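Local coordinates for protein endo-beta-1,4-xylanase Xyn10C (Pseudomonas cellulosa, PDB 1GNY) that cleaves internal beta-1,4-xylosidic linkages of xylan with its C-terminal catalytic domain, while its N-terminal CBM15 module binds xylan and xylooligosaccharides, at residues A44-A49 with V145-A150; M61-S66 with V128-K133; A74-F79 with S98-D103. All blocks are in the same frame, centred on the assembly; numbering follows the deposited sequence.

Contact 1 (A44-A49 with V145-A150)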
loop_
_atom_site.group_PDB
_atom_site.type_symbol
_atom_site.label_atom_id
_atom_site.label_comp_id
_atom_site.label_asym_id
_atom_site.label_seq_id
_atom_site.Cartn_x
_atom_site.Cartn_y
_atom_site.Cartn_z
ATOM N N ALA A 44 -3.446 -5.507 0.605
ATOM C CA ALA A 44 -2.396 -6.234 -0.126
ATOM C C ALA A 44 -1.057 -5.606 0.198
ATOM O O ALA A 44 -0.969 -4.391 0.226
ATOM C CB ALA A 44 -2.648 -6.170 -1.570
ATOM N N VAL A 45 -0.057 -6.451 0.440
ATOM C CA VAL A 45 1.276 -6.021 0.871
ATOM C C VAL A 45 2.426 -6.772 0.201
ATOM O O VAL A 45 2.217 -7.864 -0.341
ATOM C CB VAL A 45 1.460 -6.189 2.421
ATOM C CG1 VAL A 45 0.491 -5.282 3.238
ATOM C CG2 VAL A 45 1.363 -7.611 2.851
ATOM N N PHE A 46 3.616 -6.171 0.290
ATOM C CA PHE A 46 4.869 -6.768 -0.155
ATOM C C PHE A 46 5.934 -6.270 0.813
ATOM O O PHE A 46 5.707 -5.344 1.607
ATOM C CB PHE A 46 5.208 -6.370 -1.601
ATOM C CG PHE A 46 5.403 -4.889 -1.782
ATOM C CD1 PHE A 46 4.309 -4.064 -2.003
ATOM C CD2 PHE A 46 6.674 -4.313 -1.657
ATOM C CE1 PHE A 46 4.474 -2.686 -2.116
ATOM C CE2 PHE A 46 6.830 -2.934 -1.774
ATOM C CZ PHE A 46 5.736 -2.130 -1.981
ATOM N N ASP A 47 7.124 -6.842 0.705
ATOM C CA ASP A 47 8.217 -6.426 1.570
ATOM C C ASP A 47 9.334 -5.715 0.826
ATOM O O ASP A 47 9.720 -6.110 -0.276
ATOM C CB ASP A 47 8.868 -7.621 2.257
ATOM C CG ASP A 47 7.936 -8.368 3.124
ATOM O OD1 ASP A 47 7.052 -7.751 3.777
ATOM O OD2 ASP A 47 8.041 -9.599 3.239
ATOM N N ILE A 48 9.843 -4.662 1.432
ATOM C CA ILE A 48 11.087 -4.042 1.022
ATOM C C ILE A 48 12.145 -4.721 1.892
ATOM O O ILE A 48 12.127 -4.655 3.133
ATOM C CB ILE A 48 11.091 -2.521 1.203
ATOM C CG1 ILE A 48 10.131 -1.844 0.213
ATOM C CG2 ILE A 48 12.533 -1.922 1.023
ATOM C CD1 ILE A 48 10.437 -2.029 -1.294
ATOM N N ALA A 49 13.112 -5.344 1.222
ATOM C CA ALA A 49 14.195 -6.015 1.940
ATOM C C ALA A 49 15.138 -5.071 2.691
ATOM O O ALA A 49 15.636 -4.064 2.141
ATOM C CB ALA A 49 15.019 -6.866 0.946
ATOM N N VAL A 145 3.853 -0.019 -8.346
ATOM C CA VAL A 145 4.267 0.706 -7.137
ATOM C C VAL A 145 5.697 1.187 -7.357
ATOM O O VAL A 145 6.570 0.391 -7.681
ATOM C CB VAL A 145 4.214 -0.150 -5.860
ATOM C CG1 VAL A 145 4.662 0.640 -4.647
ATOM C CG2 VAL A 145 2.803 -0.722 -5.644
ATOM N N THR A 146 5.920 2.488 -7.235
ATOM C CA THR A 146 7.276 3.005 -7.374
ATOM C C THR A 146 7.639 3.825 -6.145
ATOM O O THR A 146 6.838 4.660 -5.675
ATOM C CB THR A 146 7.587 3.674 -8.742
ATOM O OG1 THR A 146 7.768 5.071 -8.635
ATOM C CG2 THR A 146 6.583 3.449 -9.766
ATOM N N ILE A 147 8.811 3.533 -5.590
ATOM C CA ILE A 147 9.277 4.185 -4.358
ATOM C C ILE A 147 10.510 5.020 -4.699
ATOM O O ILE A 147 11.501 4.481 -5.150
ATOM C CB ILE A 147 9.557 3.173 -3.242
ATOM C CG1 ILE A 147 8.263 2.374 -2.960
ATOM C CG2 ILE A 147 10.051 3.875 -1.973
ATOM C CD1 ILE A 147 8.395 1.222 -2.001
ATOM N N THR A 148 10.429 6.309 -4.435
ATOM C CA THR A 148 11.548 7.229 -4.694
ATOM C C THR A 148 12.171 7.630 -3.363
ATOM O O THR A 148 11.547 8.323 -2.569
ATOM C CB THR A 148 11.091 8.457 -5.473
ATOM O OG1 THR A 148 10.554 8.051 -6.739
ATOM C CG2 THR A 148 12.268 9.340 -5.874
ATOM N N LEU A 149 13.412 7.209 -3.139
ATOM C CA LEU A 149 14.122 7.499 -1.879
ATOM C C LEU A 149 14.682 8.929 -1.898
ATOM O O LEU A 149 14.925 9.506 -2.967
ATOM C CB LEU A 149 15.308 6.540 -1.654
ATOM C CG LEU A 149 15.060 5.042 -1.765
ATOM C CD1 LEU A 149 16.312 4.276 -1.464
ATOM C CD2 LEU A 149 13.919 4.596 -0.837
ATOM N N ALA A 150 14.911 9.445 -0.705
ATOM C CA ALA A 150 15.615 10.724 -0.464
ATOM C C ALA A 150 17.124 10.459 -0.381
ATOM O O ALA A 150 17.802 10.798 0.610
ATOM C CB ALA A 150 15.115 11.331 0.829
#

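Contact 2 (M61-S66 with V128-K133). With NA (sodium ion), chain C.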
loop_
_atom_site.group_PDB
_atom_site.type_symbol
_atom_site.label_atom_id
_atom_site.label_comp_id
_atom_site.label_asym_id
_atom_site.label_seq_id
_atom_site.Cartn_x
_atom_site.Cartn_y
_atom_site.Cartn_z
ATOM N N MET A 61 1.464 4.672 -6.092
ATOM C CA MET A 61 0.769 3.485 -6.592
ATOM C C MET A 61 -0.197 3.829 -7.715
ATOM O O MET A 61 -0.974 4.746 -7.555
ATOM C CB MET A 61 -0.013 2.804 -5.457
ATOM C CG MET A 61 0.829 2.343 -4.334
ATOM S SD MET A 61 -0.024 1.002 -3.415
ATOM C CE MET A 61 1.203 0.726 -2.173
ATOM N N VAL A 62 -0.150 3.105 -8.832
ATOM C CA VAL A 62 -1.193 3.291 -9.882
ATOM C C VAL A 62 -2.223 2.218 -9.559
ATOM O O VAL A 62 -1.873 1.024 -9.534
ATOM C CB VAL A 62 -0.687 3.116 -11.301
ATOM C CG1 VAL A 62 -1.856 3.191 -12.310
ATOM C CG2 VAL A 62 0.351 4.192 -11.646
ATOM N N VAL A 63 -3.470 2.624 -9.333
ATOM C CA VAL A 63 -4.543 1.687 -8.947
ATOM C C VAL A 63 -5.795 1.815 -9.793
ATOM O O VAL A 63 -5.978 2.819 -10.462
ATOM C CB VAL A 63 -4.953 1.826 -7.456
ATOM C CG1 VAL A 63 -3.743 1.677 -6.556
ATOM C CG2 VAL A 63 -5.646 3.188 -7.177
ATOM N N ASN A 64 -6.611 0.770 -9.789
ATOM C CA ASN A 64 -7.949 0.826 -10.378
ATOM C C ASN A 64 -8.925 0.297 -9.364
ATOM O O ASN A 64 -8.734 -0.809 -8.803
ATOM C CB ASN A 64 -8.062 0.059 -11.668
ATOM C CG ASN A 64 -9.385 0.346 -12.381
ATOM O OD1 ASN A 64 -10.408 -0.230 -12.049
ATOM N ND2 ASN A 64 -9.371 1.314 -13.329
ATOM N N VAL A 65 -9.962 1.084 -9.092
ATOM C CA VAL A 65 -10.971 0.720 -8.081
ATOM C C VAL A 65 -12.292 0.297 -8.749
ATOM O O VAL A 65 -12.714 0.909 -9.719
ATOM C CB VAL A 65 -11.126 1.767 -6.939
ATOM C CG1 VAL A 65 -9.979 2.846 -6.907
ATOM C CG2 VAL A 65 -12.498 2.383 -6.850
ATOM N N SER A 66 -12.905 -0.776 -8.263
ATOM C CA SER A 66 -14.154 -1.265 -8.875
ATOM C C SER A 66 -15.344 -0.381 -8.508
ATOM O O SER A 66 -15.340 0.374 -7.516
ATOM C CB SER A 66 -14.480 -2.716 -8.483
ATOM O OG SER A 66 -15.001 -2.799 -7.170
ATOM N N VAL A 128 5.017 -3.034 3.207
ATOM C CA VAL A 128 4.366 -1.891 2.556
ATOM C C VAL A 128 3.113 -2.371 1.841
ATOM O O VAL A 128 3.106 -3.462 1.258
ATOM C CB VAL A 128 5.322 -1.200 1.517
ATOM C CG1 VAL A 128 4.635 0.012 0.849
ATOM C CG2 VAL A 128 6.631 -0.800 2.165
ATOM N N GLY A 129 2.041 -1.599 1.869
ATOM C CA GLY A 129 0.863 -1.993 1.119
ATOM C C GLY A 129 -0.231 -0.963 1.060
ATOM O O GLY A 129 0.053 0.221 1.319
ATOM N N ILE A 130 -1.408 -1.418 0.661
ATOM C CA ILE A 130 -2.623 -0.577 0.579
ATOM C C ILE A 130 -3.789 -1.370 1.135
ATOM O O ILE A 130 -3.901 -2.572 0.888
ATOM C CB ILE A 130 -2.866 -0.058 -0.880
ATOM C CG1 ILE A 130 -3.928 1.056 -0.894
ATOM C CG2 ILE A 130 -3.136 -1.199 -1.838
ATOM C CD1 ILE A 130 -4.067 1.743 -2.283
ATOM N N GLN A 131 -4.663 -0.705 1.879
ATOM C CA GLN A 131 -5.793 -1.374 2.530
ATOM C C GLN A 131 -7.065 -0.525 2.485
ATOM O O GLN A 131 -6.973 0.719 2.408
ATOM C CB GLN A 131 -5.472 -1.756 3.989
ATOM C CG GLN A 131 -5.168 -0.542 4.901
ATOM C CD GLN A 131 -4.788 -0.955 6.330
ATOM O OE1 GLN A 131 -4.663 -2.159 6.610
ATOM N NE2 GLN A 131 -4.622 0.047 7.240
ATOM N N ALA A 132 -8.192 -1.194 2.540
ATOM C CA ALA A 132 -9.479 -0.526 2.573
ATOM C C ALA A 132 -9.783 -0.098 4.011
ATOM O O ALA A 132 -9.437 -0.792 4.966
ATOM C CB ALA A 132 -10.553 -1.456 2.070
ATOM N N LYS A 133 -10.463 1.030 4.150
ATOM C CA LYS A 133 -10.906 1.519 5.462
ATOM C C LYS A 133 -12.376 1.945 5.377
ATOM O O LYS A 133 -12.748 2.693 4.479
ATOM C CB LYS A 133 -10.098 2.725 5.951
ATOM C CG LYS A 133 -8.570 2.552 6.068
ATOM C CD LYS A 133 -8.198 1.644 7.162
ATOM C CE LYS A 133 -8.190 2.301 8.562
ATOM N NZ LYS A 133 -8.333 1.124 9.553
HETATM NA NA NA C . -12.575 0.830 -12.367
HETATM O O HOH W 1 -11.836 1.909 -14.819
HETATM O O HOH W 2 -13.815 -0.532 -13.004
#

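Contact 3 (A74-F79 with S98-D103). With NA (sodium ion), chain C.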
loop_
_atom_site.group_PDB
_atom_site.type_symbol
_atom_site.label_atom_id
_atom_site.label_comp_id
_atom_site.label_asym_id
_atom_site.label_seq_id
_atom_site.Cartn_x
_atom_site.Cartn_y
_atom_site.Cartn_z
ATOM N N ALA A 74 -15.917 3.489 0.988
ATOM C CA ALA A 74 -14.707 3.212 1.776
ATOM C C ALA A 74 -13.509 4.030 1.278
ATOM O O ALA A 74 -13.465 4.483 0.142
ATOM C CB ALA A 74 -14.365 1.726 1.749
ATOM N N ASN A 75 -12.538 4.221 2.164
ATOM C CA ASN A 75 -11.332 4.967 1.849
ATOM C C ASN A 75 -10.162 4.011 1.545
ATOM O O ASN A 75 -10.300 2.810 1.819
ATOM C CB ASN A 75 -10.909 5.864 3.012
ATOM C CG ASN A 75 -12.002 6.847 3.434
ATOM O OD1 ASN A 75 -12.753 7.391 2.607
ATOM N ND2 ASN A 75 -12.129 7.035 4.751
ATOM N N LEU A 76 -9.092 4.547 0.987
ATOM C CA LEU A 76 -7.867 3.726 0.703
ATOM C C LEU A 76 -6.693 4.318 1.443
ATOM O O LEU A 76 -6.383 5.547 1.322
ATOM C CB LEU A 76 -7.558 3.653 -0.788
ATOM C CG LEU A 76 -8.410 2.718 -1.636
ATOM C CD1 LEU A 76 -8.068 2.904 -3.114
ATOM C CD2 LEU A 76 -8.262 1.255 -1.201
ATOM N N GLN A 77 -5.979 3.442 2.137
ATOM C CA GLN A 77 -4.806 3.830 2.919
ATOM C C GLN A 77 -3.552 3.081 2.493
ATOM O O GLN A 77 -3.482 1.870 2.679
ATOM C CB GLN A 77 -5.036 3.576 4.416
ATOM C CG GLN A 77 -3.806 3.875 5.289
ATOM C CD GLN A 77 -4.056 3.693 6.776
ATOM O OE1 GLN A 77 -4.904 2.896 7.201
ATOM N NE2 GLN A 77 -3.296 4.425 7.573
ATOM N N ILE A 78 -2.619 3.801 1.895
ATOM C CA ILE A 78 -1.241 3.294 1.673
ATOM C C ILE A 78 -0.590 3.358 3.061
ATOM O O ILE A 78 -0.697 4.363 3.737
ATOM C CB ILE A 78 -0.450 4.122 0.628
ATOM C CG1 ILE A 78 -1.062 3.976 -0.769
ATOM C CG2 ILE A 78 1.031 3.722 0.624
ATOM C CD1 ILE A 78 -0.553 4.979 -1.768
ATOM N N PHE A 79 0.174 2.342 3.436
ATOM C CA PHE A 79 0.857 2.311 4.734
ATOM C C PHE A 79 2.177 1.557 4.646
ATOM O O PHE A 79 2.415 0.849 3.689
ATOM C CB PHE A 79 -0.052 1.682 5.810
ATOM C CG PHE A 79 -0.384 0.228 5.567
ATOM C CD1 PHE A 79 -1.337 -0.158 4.627
ATOM C CD2 PHE A 79 0.296 -0.768 6.261
ATOM C CE1 PHE A 79 -1.636 -1.500 4.398
ATOM C CE2 PHE A 79 0.038 -2.096 6.012
ATOM C CZ PHE A 79 -0.949 -2.478 5.090
ATOM N N SER A 98 -14.362 10.257 -1.676
ATOM C CA SER A 98 -14.705 11.445 -2.512
ATOM C C SER A 98 -13.676 11.769 -3.614
ATOM O O SER A 98 -14.031 12.307 -4.673
ATOM C CB SER A 98 -14.957 12.679 -1.630
ATOM O OG SER A 98 -13.812 13.043 -0.903
ATOM N N GLU A 99 -12.434 11.365 -3.400
ATOM C CA GLU A 99 -11.369 11.599 -4.352
ATOM C C GLU A 99 -11.110 10.399 -5.252
ATOM O O GLU A 99 -10.243 10.455 -6.127
ATOM C CB GLU A 99 -10.121 12.008 -3.602
ATOM C CG GLU A 99 -10.416 13.047 -2.502
ATOM C CD GLU A 99 -11.050 14.324 -3.026
ATOM O OE1 GLU A 99 -10.369 15.054 -3.782
ATOM O OE2 GLU A 99 -12.224 14.605 -2.691
ATOM N N LEU A 100 -11.816 9.312 -5.034
ATOM C CA LEU A 100 -11.688 8.131 -5.908
ATOM C C LEU A 100 -12.779 8.097 -6.979
ATOM O O LEU A 100 -13.842 8.730 -6.866
ATOM C CB LEU A 100 -11.759 6.870 -5.061
ATOM C CG LEU A 100 -10.801 6.758 -3.845
ATOM C CD1 LEU A 100 -11.168 5.520 -3.005
ATOM C CD2 LEU A 100 -9.374 6.725 -4.305
ATOM N N THR A 101 -12.526 7.277 -7.987
ATOM C CA THR A 101 -13.468 6.996 -9.068
ATOM C C THR A 101 -13.208 5.580 -9.576
ATOM O O THR A 101 -12.070 5.076 -9.512
ATOM C CB THR A 101 -13.313 7.985 -10.250
ATOM O OG1 THR A 101 -14.270 7.666 -11.283
ATOM C CG2 THR A 101 -11.969 7.875 -10.923
ATOM N N ALA A 102 -14.259 4.961 -10.072
ATOM C CA ALA A 102 -14.120 3.672 -10.747
ATOM C C ALA A 102 -13.947 3.845 -12.264
ATOM O O ALA A 102 -13.739 2.842 -12.991
ATOM C CB ALA A 102 -15.334 2.825 -10.473
ATOM N N ASP A 103 -14.018 5.072 -12.756
ATOM C CA ASP A 103 -14.054 5.331 -14.209
ATOM C C ASP A 103 -12.705 5.309 -14.938
ATOM O O ASP A 103 -12.658 5.130 -16.165
ATOM C CB ASP A 103 -14.678 6.700 -14.476
ATOM C CG ASP A 103 -16.084 6.805 -14.004
ATOM O OD1 ASP A 103 -16.817 5.798 -14.075
ATOM O OD2 ASP A 103 -16.568 7.867 -13.569
HETATM NA NA NA C . -12.575 0.830 -12.367
HETATM O O HOH W 2 -13.815 -0.532 -13.004
HETATM O O HOH W 1 -11.836 1.909 -14.819
#

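Contact 1 (A44-A49 with V145-A150)
The phenyl ring of Phe-46 meets Ile-147 with its edge: CD1 of Ile-147 lies near the ring plane, 4.3 Å from Phe-46 CZ. Ile-48 CD1, from the ring's own strand, also lies at the edge, in the plane. Val-145 approaches the same corner obliquely, CG1 standing 4.0 Å from Phe-46 CZ. A second ring, that of Trp-13, meets Phe-46 with the planes inclined at about 55°. The phenyl group reaches this position with CG set between the backbone N and the carbonyl carbon (chi1 62°). Beside it, Ile-48 and Ile-147 reach toward each other tip to tip, their CD1 methyls 3.9 Å apart. Ile-147 gets there by an extended outer chain. Contact is entirely apolar, made by chain ends, and the backbones stay well separated: the axes of the short segments 44-48 and 145-149 approach to 11.4 Å and cross at -32°. Val-45 and Asp-47 turn to the other side of strand 42-48, where Val-45 touches the carbohydrate-binding residues Asn-16 and Gln-127. Phe-46 and Ile-48 thus contribute to the inner face behind the xylan-binding sheet. Two antiparallel sheets packed face to face form the beta-sandwich, here the jelly roll of the CBM15 module.

Contact 2 (M61-S66 with V128-K133)
Apolar packing between Met-61 and Ile-130 dominates this contact. The two side chains slide past each other in opposite directions, so that Met-61 SD rests 4.0 Å from Ile-130 CB and 4.1 Å from its CG2. Met-61 leaves its strand with CG anti to the carbonyl carbon (chi1 -61°) and runs on extended, which carries the terminal methyl across the interior to the opposite backbone. There CE abuts the peptide of Gly-129, 3.7 Å from its carbonyl O. With an alanine here, the sulfur and its methyl are gone, which would probably open a gap beside Ile-130 and leave the Gly-129 carbonyl without that apolar neighbour. A lighter touch joins Val-63 CG1 to Ile-130 CD1 at 4.3 Å. Val-145 and Ile-78 also touch Met-61, extending the apolar layer.

Strands 58-65 and 126-133 belong to different sheets of the CBM15 beta-sandwich, and the axes of these short segments run at 31° to each other, 10.2 Å apart.

Hydrogen bonding lies outside this core. Gln-131, on the other face of strand 126-133, gives NE2 to Gln-77 OE1 and pairs OE1 with OG of Ser-18, a residue of the glycan pocket. Ser-66 is the N-cap of helix 67-72, its OG accepting from a backbone N of that helix.

Metal coordination lies at the C-terminal end of strand 58-65. The sodium ion is bound by Asn-64 OD1 at 2.4 Å and Val-65 O at 2.6 Å, with a water and Ala-102 O as further ligands. The asparagine amide is held through its nitrogen as well: ND2 donates to that sodium-bound water.

Contact 3 (A74-F79 with S98-D103)
Leu-76 and Leu-100 cross at a slant, CD1 of Leu-100 meeting CD1 of Leu-76 at 4.1 Å and lying beside its CG, and so dock a loop onto the beta-sandwich of the CBM15 module. Leu-76 sits on strand 75-82 of the five-stranded sheet; Leu-100 comes from the connection leading to strand 106-111 of the other sheet. The same Leu-100 CD1 also lies 4.0 Å from the carbonyl O of Ala-74. In Leu-100, CG stands beside the backbone N and anti to the carbonyl carbon (chi1 -53°), with the outer chain extended (chi2 172°), and this thrusts CD1 at the strand.

Around this pair, Phe-69 of helix 67-72 packs against Ala-74, Leu-76 and Leu-100, while Leu-106 and Leu-108 of strand 106-111 touch Leu-100 and Leu-76 respectively.

Farther out, polar bonds fix the loop. Lys-70 NZ binds Leu-100 O, and Asn-75 OD1 accepts from the backbone N of Ser-97. Within the loop, Ser-98 OG donates to the anti lone pair of Glu-99 OE2 (2.9 Å). Toward the loop's far end the sodium ion takes Ala-102 O as a ligand at 2.4 Å. An ST turn brackets that carbonyl: Asp-103 N donates to Thr-101 OG1 over 3.0 Å, almost straight at 165°.

Overall arrangement
From the N terminus, the chain first lays down 44-49, then 61-66 and 74-79, and returns through 98-103, 128-133 and 145-150. The three contacts therefore nest without crossing: contact 3 closes the innermost loop, contact 2 encloses it, and contact 1 spans both. Contacts 1 and 2 each join one sheet of the sandwich to the other, their centres about 13 Å apart; strands 42-48 and 126-133 are neighbours in one sheet, 58-65 and 139-149 in the other. Contact 3, centred about 7 Å from contact 2, ties a loop to the five-stranded sheet. The sodium ion links 61-66 of contact 2 with 98-103 of contact 3.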